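Local coordinates for Phosphoglucomutase/phosphomannomutase family protein (Burkholderia thailandensis, PDB 3UW2), which probably transfers a phosphoryl group within phosphorylated hexoses and holds a zinc ion in its metal site, at residues 191-196 and 374-379; 256-261 and 379-384. One frame throughout, in Å; residues are numbered along the deposited sequence.

How the interactions relate
From the N terminus, the chain reaches 191-196, the loop between helix 178-186 and strand 197-200, then 256-261 at the start of strand 259-263; both lie in the range of domain II. After that it runs on to 374-384, in the range of domain III. Interaction 1 closes a loop of 177 intervening residues between 191-196 and 374-379, and interaction 2 one of 117 between 256-261 and 379-384. The two cross, since their segments alternate. They share Ala379, between helices 364-375 and 381-386, and their centres are about 9 Å apart. Together they tie one end of the domain II sheet to consecutive helices of domain III.

Interaction 1: 191-196 and 374-379; sequences LTRPLK and ILARVA
Arg193 reaches the turn at 375-378 and takes hold of the carbonyl oxygen of Val378 with two nitrogens, side-on. Arg193 NH2 lies 2.9 Å from Val378 O and Arg193 NE 3.2 Å from the same oxygen. The acceptor is close to the guanidinium plane for both, but the two bonds differ at the carbonyl: NH2 sits in its plane, whereas NE stands above it. The NE bond is also the more bent, with an N-H...O angle of 140° against 151°. CG of Arg193 lies between its backbone N and carbonyl carbon (chi1 67°), and from there the chain runs extended to NE, passing Ala376 O, which is 3.4 Å from Arg193 CG.

Apolar packing continues beside this grip. Leu195 brings CD1 to within 3.9 Å of Leu375 CB and 4.0 Å of Ala376 CB, and Leu191 CB touches the same alanine methyl. On the more exposed flank, the side chains of Thr192 and Arg377 cross at about a right angle, with Thr192 OG1 3.5 Å from Arg377 CG. A water joins their polar ends, accepting from Arg377 NE at 2.8 Å and hydrogen-bonded to Thr192 OG1.

Further out, the type I turn from Leu375 to Val378, closed by Val378 N bonding to Leu375 O, presents the gripped carbonyl. Arg193 NH1 forms a salt bridge with Glu258, and Leu195 and Leu375 both pack on Ile259 of strand 259-263. The contact therefore joins the loop before strand 197-200 of domain II to the region where helix 364-375 gives way to helix 381-386. With NE and NH2 sharing one neutral backbone oxygen and NH1 paired with an acid, the guanidinium is held in its rotation, and its charge is probably balanced by Glu258.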
# COMPACT_ATOMS: atom_id res chain seq x y z
N LEU A 191 -4.43 1.87 24.40
CA LEU A 191 -4.73 3.31 24.26
C LEU A 191 -4.84 4.07 25.60
O LEU A 191 -5.48 3.60 26.53
CB LEU A 191 -6.01 3.52 23.46
CG LEU A 191 -5.98 2.81 22.10
CD1 LEU A 191 -7.23 3.18 21.38
CD2 LEU A 191 -4.78 3.25 21.27
N THR A 192 -4.26 5.27 25.65
CA THR A 192 -4.35 6.19 26.79
C THR A 192 -5.77 6.47 27.21
O THR A 192 -6.04 6.50 28.41
CB THR A 192 -3.59 7.49 26.51
OG1 THR A 192 -2.22 7.14 26.32
CG2 THR A 192 -3.66 8.45 27.71
N ARG A 193 -6.67 6.57 26.24
CA ARG A 193 -8.06 6.86 26.44
C ARG A 193 -8.81 6.29 25.23
O ARG A 193 -8.20 6.09 24.17
CB ARG A 193 -8.32 8.38 26.57
CG ARG A 193 -8.07 9.23 25.31
CD ARG A 193 -8.35 10.72 25.59
NE ARG A 193 -8.08 11.53 24.41
CZ ARG A 193 -8.95 11.74 23.42
NH1 ARG A 193 -10.16 11.24 23.47
NH2 ARG A 193 -8.61 12.47 22.36
N PRO A 194 -10.12 6.00 25.38
CA PRO A 194 -10.90 5.67 24.17
C PRO A 194 -11.07 6.88 23.28
O PRO A 194 -11.09 8.04 23.75
CB PRO A 194 -12.27 5.22 24.70
CG PRO A 194 -12.31 5.60 26.14
CD PRO A 194 -10.89 5.82 26.62
N LEU A 195 -11.17 6.62 21.99
CA LEU A 195 -11.34 7.67 21.04
C LEU A 195 -12.52 7.22 20.15
O LEU A 195 -12.57 6.07 19.70
CB LEU A 195 -10.04 7.75 20.24
CG LEU A 195 -9.36 9.04 19.79
CD1 LEU A 195 -7.84 8.91 19.78
CD2 LEU A 195 -9.85 9.29 18.37
N LYS A 196 -13.44 8.12 19.86
CA LYS A 196 -14.58 7.77 19.03
C LYS A 196 -14.24 8.04 17.58
O LYS A 196 -13.81 9.14 17.25
CB LYS A 196 -15.83 8.57 19.44
CG LYS A 196 -17.08 8.06 18.70
CD LYS A 196 -18.32 8.44 19.45
CE LYS A 196 -19.54 8.32 18.54
NZ LYS A 196 -20.71 8.70 19.36
N ILE A 374 -0.90 7.08 19.36
CA ILE A 374 -0.36 8.42 19.43
C ILE A 374 -1.44 9.47 19.69
O ILE A 374 -1.28 10.30 20.60
CB ILE A 374 0.41 8.77 18.15
CG1 ILE A 374 1.65 7.85 17.99
CG2 ILE A 374 0.83 10.25 18.15
CD1 ILE A 374 2.34 7.91 16.64
N LEU A 375 -2.52 9.46 18.88
CA LEU A 375 -3.63 10.43 18.98
C LEU A 375 -4.28 10.38 20.37
O LEU A 375 -4.65 11.41 20.95
CB LEU A 375 -4.69 10.13 17.92
CG LEU A 375 -4.25 10.39 16.46
CD1 LEU A 375 -5.44 10.21 15.51
CD2 LEU A 375 -3.54 11.72 16.28
N ALA A 376 -4.37 9.18 20.95
CA ALA A 376 -5.03 9.07 22.26
C ALA A 376 -4.29 9.78 23.40
O ALA A 376 -4.86 10.03 24.45
CB ALA A 376 -5.32 7.59 22.60
N ARG A 377 -3.03 10.13 23.20
CA ARG A 377 -2.28 10.90 24.23
C ARG A 377 -2.65 12.39 24.30
O ARG A 377 -2.16 13.09 25.16
CB ARG A 377 -0.76 10.71 24.03
CG ARG A 377 -0.41 9.23 24.17
CD ARG A 377 0.99 8.91 23.63
NE ARG A 377 1.36 7.51 23.91
CZ ARG A 377 2.22 6.83 23.17
NH1 ARG A 377 2.74 7.40 22.09
NH2 ARG A 377 2.50 5.58 23.46
N VAL A 378 -3.52 12.88 23.41
CA VAL A 378 -3.81 14.33 23.41
C VAL A 378 -5.32 14.55 23.47
O VAL A 378 -6.09 13.66 23.16
CB VAL A 378 -3.18 15.08 22.19
CG1 VAL A 378 -1.65 14.94 22.19
CG2 VAL A 378 -3.82 14.63 20.86
N ALA A 379 -5.73 15.75 23.84
CA ALA A 379 -7.16 15.96 24.05
C ALA A 379 -7.77 16.29 22.70
O ALA A 379 -8.94 16.01 22.47
CB ALA A 379 -7.41 17.07 25.07
O HOH W 1 0.97 6.71 26.56

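Interaction 2: 256-261 and 379-384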
# COMPACT_ATOMS: atom_id res chain seq x y z
N ASP A 256 -20.42 13.10 17.36
CA ASP A 256 -19.31 13.51 18.22
C ASP A 256 -18.02 12.65 18.07
O ASP A 256 -17.17 12.63 18.99
CB ASP A 256 -19.75 13.54 19.68
CG ASP A 256 -20.22 12.19 20.17
OD1 ASP A 256 -20.22 11.20 19.38
OD2 ASP A 256 -20.61 12.12 21.37
N ALA A 257 -17.89 11.93 16.95
CA ALA A 257 -16.68 11.20 16.71
C ALA A 257 -15.58 12.22 16.55
O ALA A 257 -15.86 13.39 16.18
CB ALA A 257 -16.80 10.32 15.46
N GLU A 258 -14.35 11.81 16.80
CA GLU A 258 -13.19 12.76 16.80
C GLU A 258 -12.34 12.68 15.53
O GLU A 258 -11.82 13.67 15.10
CB GLU A 258 -12.24 12.46 17.95
CG GLU A 258 -12.88 12.46 19.33
CD GLU A 258 -11.85 12.38 20.46
OE1 GLU A 258 -10.88 13.16 20.45
OE2 GLU A 258 -11.99 11.54 21.37
N ILE A 259 -12.22 11.47 14.96
CA ILE A 259 -11.29 11.18 13.88
C ILE A 259 -11.96 10.22 12.90
O ILE A 259 -12.70 9.35 13.34
CB ILE A 259 -10.01 10.52 14.50
CG1 ILE A 259 -9.15 11.62 15.19
CG2 ILE A 259 -9.18 9.75 13.50
CD1 ILE A 259 -8.65 12.73 14.26
N GLY A 260 -11.67 10.37 11.59
CA GLY A 260 -12.22 9.47 10.57
C GLY A 260 -11.18 8.59 9.91
O GLY A 260 -10.10 9.10 9.55
N PHE A 261 -11.42 7.26 9.83
CA PHE A 261 -10.48 6.35 9.11
C PHE A 261 -11.23 5.76 7.91
O PHE A 261 -12.34 5.29 8.05
CB PHE A 261 -10.08 5.14 9.96
CG PHE A 261 -9.07 5.41 11.06
CD1 PHE A 261 -8.45 6.66 11.21
CD2 PHE A 261 -8.72 4.36 11.94
CE1 PHE A 261 -7.51 6.86 12.23
CE2 PHE A 261 -7.82 4.56 12.98
CZ PHE A 261 -7.18 5.81 13.11
N ALA A 379 -5.73 15.75 23.84
CA ALA A 379 -7.16 15.96 24.05
C ALA A 379 -7.77 16.29 22.70
O ALA A 379 -8.94 16.01 22.47
CB ALA A 379 -7.41 17.07 25.07
N ASP A 380 -6.95 16.88 21.82
CA ASP A 380 -7.45 17.26 20.51
C ASP A 380 -6.64 16.64 19.42
O ASP A 380 -5.67 17.23 18.98
CB ASP A 380 -7.49 18.78 20.31
CG ASP A 380 -8.25 19.16 19.08
OD1 ASP A 380 -8.58 18.27 18.26
OD2 ASP A 380 -8.54 20.36 18.92
N PRO A 381 -7.04 15.42 18.96
CA PRO A 381 -6.21 14.77 17.92
C PRO A 381 -6.17 15.55 16.61
O PRO A 381 -5.15 15.52 15.93
CB PRO A 381 -6.92 13.39 17.69
CG PRO A 381 -7.81 13.19 18.88
CD PRO A 381 -8.11 14.54 19.48
N SER A 382 -7.27 16.20 16.24
CA SER A 382 -7.31 17.00 15.00
C SER A 382 -6.28 18.19 15.01
O SER A 382 -5.67 18.48 13.97
CB SER A 382 -8.74 17.50 14.71
OG SER A 382 -9.61 16.39 14.61
N ALA A 383 -6.11 18.84 16.16
CA ALA A 383 -5.11 19.95 16.29
C ALA A 383 -3.68 19.37 16.10
O ALA A 383 -2.87 19.93 15.37
CB ALA A 383 -5.26 20.70 17.63
N LEU A 384 -3.41 18.21 16.72
CA LEU A 384 -2.13 17.49 16.55
C LEU A 384 -1.87 17.18 15.09
O LEU A 384 -0.80 17.46 14.57
CB LEU A 384 -2.08 16.22 17.40
CG LEU A 384 -0.76 15.42 17.46
CD1 LEU A 384 0.39 16.21 18.09
CD2 LEU A 384 -0.91 14.10 18.17
O HOH W 2 -10.27 15.33 16.75
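Ile259 packs against Pro381 where strand 259-263 of the mixed four-stranded domain II sheet, in an alpha/beta/alpha architecture, faces the first turn of helix 381-386. Ile259 CG1 lies 3.8 Å from Pro381 CB, and CD1 swings on toward Ser382. This is the tight, buried part, backed by Leu375, which touches Pro381. CG1 stands anti to the carbonyl carbon of Ile259 (chi1 -76°), which brings the end of the side chain nearer the helix than its first bond would suggest.

Toward the more exposed side, the extended Glu258 side chain crosses the proline at about a right angle, its OE1 3.2 Å from Pro381 CD; the carboxylate's charged partner is Arg193. Nearby, Asp380 is the N-cap of the helix, its OD1 accepting a weak bond from Ala383 N at 3.3 Å.

No direct hydrogen bond spans the two segments, whose polar link is instead one water. Ser382 OG also bonds to Lys275 N, which helps to position the hydroxyl. The water lies suspiciously close to Ser382 OG, so that side of the bridge is doubtful in detail, but on the other side it donates to Glu258 O at 2.8 Å.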